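PDB 2GAS: isoflavone reductase from Medicago sativa, which catalyses the NADPH-dependent reduction of 2'-hydroxyisoflavones to chiral isoflavanones, a late step in the biosynthesis of the alfalfa phytoalexin medicarpin. Local coordinates for residues N65-E68 with T69-A73; A228-E231 with K232-G235; Y261-A264 with L265-S268; I285-S288 with E289-D293. All coordinates share one frame; numbering follows the deposited sequence.

All four contacts are local: each lies along one helix or at its end, and none touches another. Contact 3, in the middle of helix 259-271, is the buried one; its side chains are mostly apolar or aromatic. Contact 2, at the end of helix 223-234, lies on the surface, and three of its residues carry charges. Contacts 1 and 4 are partly buried and both include the start of a helix, with Asp66 and Glu286 at the N-cap positions. Contact 1 belongs to a helix beside the five-stranded parallel sheet. Contact 4 spans the end of strand 284-286 of the three-stranded sheet and the turn after it. Contacts 1 and 2 lie on opposite sides of the chain's centre.

Contact 1. Residues N65-E68 with T69-A73; sequences NDHE and TLVKA
Asp66 and Thr69 meet at the start of helix 67-74, where Asp66 is the N-cap residue. Their side chains cross at about a right angle, with the Asp66 carboxylate beside the Thr69 methyl CG2. The polar part of the contact centres on the carbonyl oxygen of Asp66. The hydroxyl of Thr69 donates to it, with OG1 2.6 Å from Asp66 O, in the carbonyl plane and on a lone pair. Leu70 N is a second donor to the same oxygen, at 3.0 Å from Asp66 O. The threonine hydroxyl is placed for this by a chi1 of 65°, which sets OG1 between its own backbone N and carbonyl carbon. Thr69 OG1 in turn is hydrogen-bonded to the backbone N of Asp63, so it bridges the approach to the helix and its first turn.

Regular helical bonds follow. Val71 N lies 2.9 Å from His67 O in an almost straight bond. Lys72 N donates to Glu68 O at 3.1 Å.

The apolar part is a CH-pi contact. The methyl CG2 of Val71 lies over one face of the His67 ring, 3.7 Å from the ring centroid and shifted toward the rim. Toward helix 92-102, buried Leu70 touches Ile95, and His67 touches Lys97 and Glu101.

The side chain of Thr69 is about 7 Å from that of Arg34, a residue likely to bind NADP(+) by similarity. The chemistry implies a helix start at which one carbonyl oxygen is gripped by two donors. The Thr69 hydroxyl, both donor and acceptor, ties that carbonyl to the chain before the helix.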
ATOM      1  N   ASN A  65     -13.200 -11.663 -12.313  1.00 38.80           N
ATOM      2  CA  ASN A  65     -13.202 -12.304 -13.622  1.00 39.10           C
ATOM      3  C   ASN A  65     -14.598 -12.638 -14.147  1.00 38.82           C
ATOM      4  O   ASN A  65     -14.741 -13.299 -15.175  1.00 39.21           O
ATOM      5  CB  ASN A  65     -12.339 -13.568 -13.588  1.00 42.55           C
ATOM      6  CG  ASN A  65     -10.875 -13.266 -13.324  1.00 45.23           C
ATOM      7  OD1 ASN A  65     -10.505 -12.823 -12.234  1.00 47.62           O
ATOM      8  ND2 ASN A  65     -10.035 -13.495 -14.326  1.00 46.64           N
ATOM      9  N   ASP A  66     -15.624 -12.187 -13.435  1.00 37.06           N
ATOM     10  CA  ASP A  66     -17.001 -12.413 -13.855  1.00 35.41           C
ATOM     11  C   ASP A  66     -17.643 -11.039 -14.030  1.00 33.68           C
ATOM     12  O   ASP A  66     -18.247 -10.494 -13.105  1.00 31.11           O
ATOM     13  CB  ASP A  66     -17.759 -13.233 -12.808  1.00 38.51           C
ATOM     14  CG  ASP A  66     -19.134 -13.661 -13.288  1.00 39.81           C
ATOM     15  OD1 ASP A  66     -19.784 -14.468 -12.590  1.00 43.13           O
ATOM     16  OD2 ASP A  66     -19.568 -13.191 -14.360  1.00 41.99           O
ATOM     17  N   HIS A  67     -17.497 -10.491 -15.235  1.00 31.21           N
ATOM     18  CA  HIS A  67     -18.005  -9.167 -15.573  1.00 30.85           C
ATOM     19  C   HIS A  67     -19.411  -8.842 -15.078  1.00 30.34           C
ATOM     20  O   HIS A  67     -19.632  -7.775 -14.504  1.00 28.68           O
ATOM     21  CB  HIS A  67     -17.927  -8.957 -17.090  1.00 29.78           C
ATOM     22  CG  HIS A  67     -18.294  -7.573 -17.527  1.00 29.26           C
ATOM     23  ND1 HIS A  67     -19.531  -7.260 -18.048  1.00 30.41           N
ATOM     24  CD2 HIS A  67     -17.593  -6.415 -17.499  1.00 27.26           C
ATOM     25  CE1 HIS A  67     -19.575  -5.968 -18.321  1.00 28.21           C
ATOM     26  NE2 HIS A  67     -18.412  -5.432 -17.996  1.00 30.08           N
ATOM     27  N   GLU A  68     -20.355  -9.754 -15.292  1.00 30.69           N
ATOM     28  CA  GLU A  68     -21.734  -9.532 -14.863  1.00 31.20           C
ATOM     29  C   GLU A  68     -21.848  -9.261 -13.372  1.00 29.57           C
ATOM     30  O   GLU A  68     -22.535  -8.328 -12.957  1.00 28.86           O
ATOM     31  CB  GLU A  68     -22.613 -10.733 -15.213  1.00 33.90           C
ATOM     32  CG  GLU A  68     -22.822 -10.944 -16.699  1.00 40.68           C
ATOM     33  CD  GLU A  68     -23.782 -12.083 -16.992  1.00 43.58           C
ATOM     34  OE1 GLU A  68     -23.524 -13.215 -16.528  1.00 46.14           O
ATOM     35  OE2 GLU A  68     -24.794 -11.847 -17.686  1.00 45.91           O
ATOM     36  N   THR A  69     -21.181 -10.083 -12.569  1.00 29.05           N
ATOM     37  CA  THR A  69     -21.222  -9.919 -11.122  1.00 28.21           C
ATOM     38  C   THR A  69     -20.532  -8.621 -10.721  1.00 26.86           C
ATOM     39  O   THR A  69     -20.964  -7.948  -9.790  1.00 25.91           O
ATOM     40  CB  THR A  69     -20.529 -11.091 -10.405  1.00 29.19           C
ATOM     41  OG1 THR A  69     -19.133 -11.087 -10.719  1.00 32.44           O
ATOM     42  CG2 THR A  69     -21.137 -12.415 -10.844  1.00 31.59           C
ATOM     43  N   LEU A  70     -19.460  -8.278 -11.430  1.00 26.71           N
ATOM     44  CA  LEU A  70     -18.710  -7.055 -11.152  1.00 26.34           C
ATOM     45  C   LEU A  70     -19.579  -5.817 -11.343  1.00 24.96           C
ATOM     46  O   LEU A  70     -19.673  -4.972 -10.453  1.00 22.58           O
ATOM     47  CB  LEU A  70     -17.494  -6.957 -12.071  1.00 28.90           C
ATOM     48  CG  LEU A  70     -16.107  -7.089 -11.445  1.00 32.73           C
ATOM     49  CD1 LEU A  70     -15.063  -6.815 -12.513  1.00 32.11           C
ATOM     50  CD2 LEU A  70     -15.953  -6.103 -10.289  1.00 33.57           C
ATOM     51  N   VAL A  71     -20.204  -5.709 -12.512  1.00 23.43           N
ATOM     52  CA  VAL A  71     -21.065  -4.572 -12.806  1.00 23.69           C
ATOM     53  C   VAL A  71     -22.209  -4.490 -11.800  1.00 22.47           C
ATOM     54  O   VAL A  71     -22.524  -3.414 -11.301  1.00 23.18           O
ATOM     55  CB  VAL A  71     -21.661  -4.667 -14.230  1.00 24.38           C
ATOM     56  CG1 VAL A  71     -22.650  -3.536 -14.457  1.00 24.85           C
ATOM     57  CG2 VAL A  71     -20.549  -4.619 -15.267  1.00 25.00           C
ATOM     58  N   LYS A  72     -22.821  -5.631 -11.495  1.00 23.02           N
ATOM     59  CA  LYS A  72     -23.934  -5.672 -10.551  1.00 23.40           C
ATOM     60  C   LYS A  72     -23.545  -5.173  -9.164  1.00 22.32           C
ATOM     61  O   LYS A  72     -24.320  -4.481  -8.505  1.00 21.54           O
ATOM     62  CB  LYS A  72     -24.487  -7.098 -10.439  1.00 25.55           C
ATOM     63  CG  LYS A  72     -25.655  -7.228  -9.469  1.00 30.15           C
ATOM     64  CD  LYS A  72     -26.141  -8.667  -9.365  1.00 34.50           C
ATOM     65  CE  LYS A  72     -27.302  -8.786  -8.384  1.00 37.15           C
ATOM     66  NZ  LYS A  72     -26.928  -8.373  -6.996  1.00 38.11           N
ATOM     67  N   ALA A  73     -22.340  -5.526  -8.728  1.00 21.16           N
ATOM     68  CA  ALA A  73     -21.854  -5.112  -7.419  1.00 21.67           C
ATOM     69  C   ALA A  73     -21.539  -3.622  -7.409  1.00 20.75           C
ATOM     70  O   ALA A  73     -21.946  -2.896  -6.503  1.00 21.76           O
ATOM     71  CB  ALA A  73     -20.604  -5.909  -7.053  1.00 20.11           C
TER

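Contact 2. Residues A228-E231 with K232-G235; sequences ALWE and KKIG
The indole of Trp230 carries the methyl CG2 of Ile234 over one face. This is a CH-pi contact, with CG2 3.8 Å from the centroid of the six-membered ring and 19° off its normal. The methyl is offset toward the rim, and its closest ring atom is Trp230 CZ2 at 3.6 Å. The other branch of Ile234 reaches the five-membered ring, where CD1 lies 3.8 Å from Trp230 NE1. Trp230 NE1 is hydrogen-bonded to Pro172 O. Lys233 crosses the indole at about a right angle, with its CD 4.1 Å from Trp230 CE3.

With CG1 between the backbone N and the carbonyl carbon (chi1 58°) and CG2 anti to the carbonyl carbon, both branches of Ile234 meet the same face of the indole. Alongside, the end of Lys232 slants across Leu229, its NZ 3.8 Å from Leu229 CD1 and CE nearly as close. The bend at chi3 (59°) brings it there.

The backbone continues the helix. Ile234 N donates to Trp230 O at 3.1 Å, and Lys233 N to Leu229 O at 3.2 Å. Gly235 then leaves the helix with positive phi.

The charged ends find partners beyond this turn. Lys233 NZ forms a salt bridge with Asp300 and a hydrogen bond with Asn304 OD1, and Glu231 forms a salt bridge with Lys240. The chemistry is thus divided: apolar carbons pack against one another and the indole near the helix end, while the charges tie helix 223-234 to the C-terminal segment and to strand 239-243.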
ATOM      1  N   ALA A 228      19.405   3.711  14.406  1.00 18.52           N
ATOM      2  CA  ALA A 228      19.707   4.376  15.675  1.00 19.51           C
ATOM      3  C   ALA A 228      18.507   4.278  16.621  1.00 20.81           C
ATOM      4  O   ALA A 228      18.670   4.108  17.830  1.00 20.86           O
ATOM      5  CB  ALA A 228      20.074   5.838  15.425  1.00 19.99           C
ATOM      6  N   LEU A 229      17.301   4.383  16.069  1.00 19.89           N
ATOM      7  CA  LEU A 229      16.081   4.283  16.867  1.00 20.14           C
ATOM      8  C   LEU A 229      15.978   2.889  17.502  1.00 19.74           C
ATOM      9  O   LEU A 229      15.691   2.748  18.693  1.00 19.55           O
ATOM     10  CB  LEU A 229      14.857   4.539  15.981  1.00 21.36           C
ATOM     11  CG  LEU A 229      13.484   4.366  16.634  1.00 26.33           C
ATOM     12  CD1 LEU A 229      13.381   5.286  17.845  1.00 28.20           C
ATOM     13  CD2 LEU A 229      12.382   4.681  15.625  1.00 27.74           C
ATOM     14  N   TRP A 230      16.217   1.858  16.696  1.00 17.91           N
ATOM     15  CA  TRP A 230      16.152   0.481  17.168  1.00 17.35           C
ATOM     16  C   TRP A 230      17.234   0.209  18.214  1.00 17.25           C
ATOM     17  O   TRP A 230      16.981  -0.444  19.221  1.00 17.43           O
ATOM     18  CB  TRP A 230      16.299  -0.478  15.977  1.00 17.57           C
ATOM     19  CG  TRP A 230      16.325  -1.937  16.339  1.00 16.54           C
ATOM     20  CD1 TRP A 230      17.322  -2.829  16.060  1.00 18.90           C
ATOM     21  CD2 TRP A 230      15.298  -2.683  17.008  1.00 17.88           C
ATOM     22  NE1 TRP A 230      16.981  -4.083  16.507  1.00 19.73           N
ATOM     23  CE2 TRP A 230      15.743  -4.023  17.094  1.00 18.90           C
ATOM     24  CE3 TRP A 230      14.043  -2.351  17.540  1.00 16.87           C
ATOM     25  CZ2 TRP A 230      14.976  -5.033  17.693  1.00 18.60           C
ATOM     26  CZ3 TRP A 230      13.281  -3.355  18.137  1.00 17.42           C
ATOM     27  CH2 TRP A 230      13.753  -4.679  18.207  1.00 18.21           C
ATOM     28  N   GLU A 231      18.442   0.708  17.970  1.00 18.31           N
ATOM     29  CA  GLU A 231      19.540   0.518  18.913  1.00 20.16           C
ATOM     30  C   GLU A 231      19.188   1.074  20.280  1.00 20.08           C
ATOM     31  O   GLU A 231      19.515   0.476  21.310  1.00 22.05           O
ATOM     32  CB  GLU A 231      20.798   1.201  18.393  1.00 19.16           C
ATOM     33  CG  GLU A 231      21.504   0.394  17.332  1.00 18.79           C
ATOM     34  CD  GLU A 231      22.674   1.131  16.743  1.00 17.98           C
ATOM     35  OE1 GLU A 231      23.559   0.460  16.177  1.00 22.21           O
ATOM     36  OE2 GLU A 231      22.694   2.379  16.839  1.00 22.98           O
ATOM     37  N   LYS A 232      18.522   2.220  20.295  1.00 21.21           N
ATOM     38  CA  LYS A 232      18.126   2.838  21.552  1.00 23.11           C
ATOM     39  C   LYS A 232      17.132   1.934  22.275  1.00 22.30           C
ATOM     40  O   LYS A 232      17.160   1.809  23.502  1.00 24.56           O
ATOM     41  CB  LYS A 232      17.479   4.200  21.293  1.00 26.60           C
ATOM     42  CG  LYS A 232      16.993   4.893  22.558  1.00 30.90           C
ATOM     43  CD  LYS A 232      16.112   6.096  22.241  1.00 36.00           C
ATOM     44  CE  LYS A 232      14.891   5.682  21.422  1.00 38.49           C
ATOM     45  NZ  LYS A 232      13.896   6.779  21.261  1.00 39.33           N
ATOM     46  N   LYS A 233      16.266   1.286  21.507  1.00 20.76           N
ATOM     47  CA  LYS A 233      15.255   0.404  22.083  1.00 21.03           C
ATOM     48  C   LYS A 233      15.788  -0.869  22.723  1.00 20.14           C
ATOM     49  O   LYS A 233      15.308  -1.273  23.782  1.00 21.82           O
ATOM     50  CB  LYS A 233      14.216   0.041  21.023  1.00 23.67           C
ATOM     51  CG  LYS A 233      13.348   1.209  20.626  1.00 26.84           C
ATOM     52  CD  LYS A 233      12.309   0.791  19.618  1.00 29.56           C
ATOM     53  CE  LYS A 233      11.289   1.887  19.440  1.00 33.69           C
ATOM     54  NZ  LYS A 233      10.619   2.206  20.737  1.00 35.16           N
ATOM     55  N   ILE A 234      16.768  -1.512  22.097  1.00 19.57           N
ATOM     56  CA  ILE A 234      17.304  -2.739  22.666  1.00 19.61           C
ATOM     57  C   ILE A 234      18.564  -2.525  23.492  1.00 20.31           C
ATOM     58  O   ILE A 234      19.131  -3.475  24.038  1.00 20.63           O
ATOM     59  CB  ILE A 234      17.571  -3.797  21.580  1.00 20.49           C
ATOM     60  CG1 ILE A 234      18.545  -3.260  20.530  1.00 19.88           C
ATOM     61  CG2 ILE A 234      16.251  -4.191  20.930  1.00 19.62           C
ATOM     62  CD1 ILE A 234      19.093  -4.349  19.616  1.00 22.30           C
ATOM     63  N   GLY A 235      19.004  -1.275  23.573  1.00 22.05           N
ATOM     64  CA  GLY A 235      20.174  -0.961  24.369  1.00 23.27           C
ATOM     65  C   GLY A 235      21.511  -1.540  23.950  1.00 23.87           C
ATOM     66  O   GLY A 235      22.324  -1.884  24.807  1.00 26.91           O
TER

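Contact 3. Residues Y261-A264 with L265-S268; sequences YLLA and LYHS
Helix 259-271 packs on helix 126-143, which carries Lys133, the inferred proton acceptor. In helix 259-271, Leu262 and Tyr266 stand one turn apart and lie side by side, pointing the same way. Leu262 CG comes 4.0 Å from Tyr266 CZ, so the leucine branch point rests against the phenol end of the ring. Closer to the backbone, the carbonyl oxygen of Leu262 lies 3.4 Å above the plane of the Tyr266 ring, offset toward the rim. The ring reaches back over this turn because CG of Tyr266 is anti to its carbonyl carbon (chi1 -65°).

The same oxygen accepts the helical bond from Tyr266 N, 3.0 Å from Leu262 O. Leu265 N donates to Tyr261 O and His267 N to Leu263 O, the latter at 2.8 Å. Ser268 N donates to Ala264 O at 3.1 Å. Both Leu262 and Tyr266 also touch Leu166.

Other faces of the helix are covered as well. Tyr261, Ala264 and Leu265 pack on helix 126-143, and Leu263 and His267 on helix 245-254. The side chain of Tyr261 is about 7 Å from that of Lys133. Ser268 OG is hydrogen-bonded to Asp274. The chemistry implies a double role for Leu262 O, which accepts from Tyr266 N and also lies over the Tyr266 ring, while largely apolar faces seat the helix against helices 126-143 and 245-254.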
ATOM      1  N   TYR A 261      14.225  -9.125  -7.123  1.00 26.05           N
ATOM      2  CA  TYR A 261      13.076  -8.233  -7.035  1.00 25.78           C
ATOM      3  C   TYR A 261      13.098  -7.486  -5.706  1.00 24.10           C
ATOM      4  O   TYR A 261      12.888  -6.275  -5.654  1.00 23.87           O
ATOM      5  CB  TYR A 261      11.783  -9.042  -7.137  1.00 27.82           C
ATOM      6  CG  TYR A 261      10.534  -8.197  -7.125  1.00 30.90           C
ATOM      7  CD1 TYR A 261      10.053  -7.612  -8.296  1.00 33.78           C
ATOM      8  CD2 TYR A 261       9.833  -7.970  -5.939  1.00 32.90           C
ATOM      9  CE1 TYR A 261       8.902  -6.821  -8.286  1.00 34.64           C
ATOM     10  CE2 TYR A 261       8.684  -7.180  -5.919  1.00 34.78           C
ATOM     11  CZ  TYR A 261       8.225  -6.610  -7.094  1.00 34.79           C
ATOM     12  OH  TYR A 261       7.087  -5.837  -7.078  1.00 36.03           O
ATOM     13  N   LEU A 262      13.363  -8.229  -4.639  1.00 23.44           N
ATOM     14  CA  LEU A 262      13.415  -7.676  -3.291  1.00 25.50           C
ATOM     15  C   LEU A 262      14.506  -6.613  -3.182  1.00 23.43           C
ATOM     16  O   LEU A 262      14.266  -5.512  -2.682  1.00 23.44           O
ATOM     17  CB  LEU A 262      13.676  -8.808  -2.295  1.00 27.84           C
ATOM     18  CG  LEU A 262      13.073  -8.711  -0.896  1.00 30.37           C
ATOM     19  CD1 LEU A 262      11.551  -8.661  -0.996  1.00 31.33           C
ATOM     20  CD2 LEU A 262      13.510  -9.921  -0.072  1.00 30.96           C
ATOM     21  N   LEU A 263      15.705  -6.939  -3.657  1.00 23.70           N
ATOM     22  CA  LEU A 263      16.816  -5.994  -3.607  1.00 22.29           C
ATOM     23  C   LEU A 263      16.539  -4.755  -4.441  1.00 20.19           C
ATOM     24  O   LEU A 263      16.927  -3.649  -4.066  1.00 18.22           O
ATOM     25  CB  LEU A 263      18.111  -6.643  -4.099  1.00 25.52           C
ATOM     26  CG  LEU A 263      19.080  -7.200  -3.057  1.00 30.26           C
ATOM     27  CD1 LEU A 263      20.389  -7.540  -3.753  1.00 29.17           C
ATOM     28  CD2 LEU A 263      19.323  -6.174  -1.955  1.00 30.14           C
ATOM     29  N   ALA A 264      15.881  -4.934  -5.584  1.00 18.54           N
ATOM     30  CA  ALA A 264      15.565  -3.797  -6.443  1.00 17.52           C
ATOM     31  C   ALA A 264      14.566  -2.890  -5.723  1.00 17.65           C
ATOM     32  O   ALA A 264      14.630  -1.671  -5.830  1.00 16.29           O
ATOM     33  CB  ALA A 264      14.989  -4.277  -7.771  1.00 18.13           C
ATOM     34  N   LEU A 265      13.639  -3.499  -4.987  1.00 17.00           N
ATOM     35  CA  LEU A 265      12.655  -2.728  -4.235  1.00 18.27           C
ATOM     36  C   LEU A 265      13.381  -1.884  -3.179  1.00 17.34           C
ATOM     37  O   LEU A 265      13.124  -0.688  -3.052  1.00 16.47           O
ATOM     38  CB  LEU A 265      11.650  -3.675  -3.565  1.00 19.95           C
ATOM     39  CG  LEU A 265      10.494  -3.037  -2.793  1.00 23.27           C
ATOM     40  CD1 LEU A 265       9.691  -2.119  -3.700  1.00 25.66           C
ATOM     41  CD2 LEU A 265       9.605  -4.140  -2.237  1.00 24.75           C
ATOM     42  N   TYR A 266      14.296  -2.510  -2.439  1.00 18.38           N
ATOM     43  CA  TYR A 266      15.069  -1.816  -1.407  1.00 18.70           C
ATOM     44  C   TYR A 266      15.964  -0.743  -2.026  1.00 17.82           C
ATOM     45  O   TYR A 266      16.140   0.329  -1.459  1.00 18.03           O
ATOM     46  CB  TYR A 266      15.949  -2.804  -0.639  1.00 19.90           C
ATOM     47  CG  TYR A 266      15.204  -3.835   0.171  1.00 22.53           C
ATOM     48  CD1 TYR A 266      15.799  -5.058   0.470  1.00 25.29           C
ATOM     49  CD2 TYR A 266      13.917  -3.592   0.653  1.00 21.27           C
ATOM     50  CE1 TYR A 266      15.141  -6.017   1.224  1.00 25.89           C
ATOM     51  CE2 TYR A 266      13.243  -4.555   1.417  1.00 25.56           C
ATOM     52  CZ  TYR A 266      13.866  -5.762   1.693  1.00 24.47           C
ATOM     53  OH  TYR A 266      13.220  -6.736   2.421  1.00 27.72           O
ATOM     54  N   HIS A 267      16.548  -1.046  -3.182  1.00 16.53           N
ATOM     55  CA  HIS A 267      17.407  -0.087  -3.876  1.00 17.28           C
ATOM     56  C   HIS A 267      16.640   1.212  -4.142  1.00 16.97           C
ATOM     57  O   HIS A 267      17.123   2.310  -3.872  1.00 16.66           O
ATOM     58  CB  HIS A 267      17.895  -0.696  -5.200  1.00 18.21           C
ATOM     59  CG  HIS A 267      18.464   0.302  -6.164  1.00 20.27           C
ATOM     60  ND1 HIS A 267      19.732   0.830  -6.041  1.00 21.71           N
ATOM     61  CD2 HIS A 267      17.926   0.872  -7.268  1.00 17.82           C
ATOM     62  CE1 HIS A 267      19.949   1.682  -7.029  1.00 19.21           C
ATOM     63  NE2 HIS A 267      18.869   1.726  -7.787  1.00 22.32           N
ATOM     64  N   SER A 268      15.431   1.082  -4.671  1.00 15.41           N
ATOM     65  CA  SER A 268      14.608   2.239  -4.970  1.00 16.05           C
ATOM     66  C   SER A 268      14.208   2.998  -3.704  1.00 16.93           C
ATOM     67  O   SER A 268      14.192   4.224  -3.685  1.00 17.63           O
ATOM     68  CB  SER A 268      13.351   1.784  -5.725  1.00 15.07           C
ATOM     69  OG  SER A 268      12.460   2.867  -5.937  1.00 17.61           O
TER

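Contact 4. Residues I285-S288 with E289-D293; sequences IEAS and EAYPD
Glu286 holds the N-cap position of the single turn 287-290, and its carbonyl oxygen accepts from both Ala290 N and Glu289 N, each 2.9 Å from Glu286 O. The bond from Ala290 runs nearly along the carbonyl axis, whereas Glu289 N stands 50° out of the carbonyl plane. Tyr291 N then donates to Ala287 O at 2.8 Å as the chain leaves the helix.

Ile285 CG2 touches Ala290 CB at 3.7 Å. The same alanine methyl sits over the centre of the Tyr291 ring, 3.7 Å above its plane. The stems of Glu286 and Glu289 meet, CG to CG, at 3.8 Å. Bends at chi2 (73° and -64°) turn their carboxylates apart, leaving Glu286 OE2 6.9 Å from Glu289 OE2. The like charges do not touch, and the salt bridge of Glu286 OE2 to Arg215 probably offsets its charge. Pro292 CB lies 3.6 Å from Ser288 O.

The turn follows directly on strand 284-286, which lies at one edge of the three-stranded parallel sheet within this chain and pairs with strand 210-213. Ala287 and Tyr291 pack on Phe197 of helix 191-202, and Tyr291 OH is hydrogen-bonded to Asp204 beyond that helix.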
ATOM      1  N   ILE A 285      -1.814  15.535  -3.046  1.00 17.37           N
ATOM      2  CA  ILE A 285      -2.305  15.901  -1.725  1.00 17.95           C
ATOM      3  C   ILE A 285      -1.320  15.261  -0.743  1.00 18.56           C
ATOM      4  O   ILE A 285      -0.947  14.102  -0.915  1.00 18.12           O
ATOM      5  CB  ILE A 285      -3.719  15.324  -1.458  1.00 18.50           C
ATOM      6  CG1 ILE A 285      -4.756  16.032  -2.334  1.00 20.89           C
ATOM      7  CG2 ILE A 285      -4.070  15.465   0.015  1.00 21.36           C
ATOM      8  CD1 ILE A 285      -4.863  17.515  -2.093  1.00 23.78           C
ATOM      9  N   GLU A 286      -0.875  16.014   0.261  1.00 18.23           N
ATOM     10  CA  GLU A 286       0.047  15.488   1.268  1.00 18.14           C
ATOM     11  C   GLU A 286      -0.823  15.099   2.468  1.00 20.04           C
ATOM     12  O   GLU A 286      -1.383  15.963   3.146  1.00 19.37           O
ATOM     13  CB  GLU A 286       1.057  16.569   1.672  1.00 19.27           C
ATOM     14  CG  GLU A 286       2.200  16.076   2.548  1.00 17.62           C
ATOM     15  CD  GLU A 286       3.201  15.245   1.774  1.00 20.81           C
ATOM     16  OE1 GLU A 286       3.377  14.051   2.102  1.00 21.65           O
ATOM     17  OE2 GLU A 286       3.815  15.790   0.833  1.00 23.59           O
ATOM     18  N   ALA A 287      -0.944  13.803   2.729  1.00 18.09           N
ATOM     19  CA  ALA A 287      -1.792  13.338   3.823  1.00 18.93           C
ATOM     20  C   ALA A 287      -1.539  14.003   5.172  1.00 19.22           C
ATOM     21  O   ALA A 287      -2.487  14.350   5.870  1.00 19.75           O
ATOM     22  CB  ALA A 287      -1.679  11.833   3.964  1.00 17.83           C
ATOM     23  N   SER A 288      -0.276  14.183   5.546  1.00 20.69           N
ATOM     24  CA  SER A 288       0.029  14.802   6.831  1.00 22.89           C
ATOM     25  C   SER A 288      -0.486  16.242   6.920  1.00 24.50           C
ATOM     26  O   SER A 288      -0.748  16.744   8.014  1.00 26.30           O
ATOM     27  CB  SER A 288       1.541  14.766   7.094  1.00 23.69           C
ATOM     28  OG  SER A 288       2.251  15.478   6.098  1.00 27.81           O
ATOM     29  N   GLU A 289      -0.635  16.904   5.776  1.00 24.34           N
ATOM     30  CA  GLU A 289      -1.116  18.286   5.745  1.00 25.16           C
ATOM     31  C   GLU A 289      -2.634  18.364   5.651  1.00 24.81           C
ATOM     32  O   GLU A 289      -3.264  19.244   6.244  1.00 22.34           O
ATOM     33  CB  GLU A 289      -0.508  19.034   4.556  1.00 28.13           C
ATOM     34  CG  GLU A 289       1.007  19.114   4.566  1.00 34.60           C
ATOM     35  CD  GLU A 289       1.540  19.901   5.748  1.00 38.64           C
ATOM     36  OE1 GLU A 289       1.161  21.083   5.895  1.00 41.68           O
ATOM     37  OE2 GLU A 289       2.340  19.337   6.527  1.00 41.42           O
ATOM     38  N   ALA A 290      -3.221  17.439   4.898  1.00 22.02           N
ATOM     39  CA  ALA A 290      -4.665  17.419   4.713  1.00 20.37           C
ATOM     40  C   ALA A 290      -5.411  16.809   5.886  1.00 19.45           C
ATOM     41  O   ALA A 290      -6.527  17.227   6.206  1.00 20.84           O
ATOM     42  CB  ALA A 290      -5.013  16.655   3.437  1.00 19.82           C
ATOM     43  N   TYR A 291      -4.798  15.821   6.528  1.00 18.19           N
ATOM     44  CA  TYR A 291      -5.435  15.130   7.640  1.00 18.62           C
ATOM     45  C   TYR A 291      -4.536  15.082   8.876  1.00 17.99           C
ATOM     46  O   TYR A 291      -4.234  14.000   9.389  1.00 17.12           O
ATOM     47  CB  TYR A 291      -5.785  13.705   7.205  1.00 18.39           C
ATOM     48  CG  TYR A 291      -6.297  13.616   5.781  1.00 18.78           C
ATOM     49  CD1 TYR A 291      -7.466  14.277   5.399  1.00 19.43           C
ATOM     50  CD2 TYR A 291      -5.605  12.886   4.812  1.00 18.29           C
ATOM     51  CE1 TYR A 291      -7.937  14.215   4.091  1.00 19.01           C
ATOM     52  CE2 TYR A 291      -6.072  12.817   3.491  1.00 18.47           C
ATOM     53  CZ  TYR A 291      -7.237  13.487   3.144  1.00 19.35           C
ATOM     54  OH  TYR A 291      -7.713  13.443   1.853  1.00 19.57           O
ATOM     55  N   PRO A 292      -4.126  16.253   9.392  1.00 19.56           N
ATOM     56  CA  PRO A 292      -3.255  16.319  10.573  1.00 20.08           C
ATOM     57  C   PRO A 292      -3.857  15.739  11.853  1.00 20.29           C
ATOM     58  O   PRO A 292      -3.137  15.427  12.801  1.00 21.02           O
ATOM     59  CB  PRO A 292      -2.965  17.812  10.695  1.00 19.77           C
ATOM     60  CG  PRO A 292      -4.243  18.429  10.215  1.00 21.29           C
ATOM     61  CD  PRO A 292      -4.547  17.604   8.978  1.00 21.48           C
ATOM     62  N   ASP A 293      -5.175  15.583  11.870  1.00 20.63           N
ATOM     63  CA  ASP A 293      -5.867  15.045  13.036  1.00 21.27           C
ATOM     64  C   ASP A 293      -5.706  13.537  13.208  1.00 21.44           C
ATOM     65  O   ASP A 293      -5.973  13.003  14.283  1.00 23.58           O
ATOM     66  CB  ASP A 293      -7.350  15.376  12.938  1.00 23.69           C
ATOM     67  CG  ASP A 293      -7.973  14.817  11.683  1.00 23.97           C
ATOM     68  OD1 ASP A 293      -8.751  13.849  11.783  1.00 29.61           O
ATOM     69  OD2 ASP A 293      -7.668  15.336  10.595  1.00 24.81           O
TER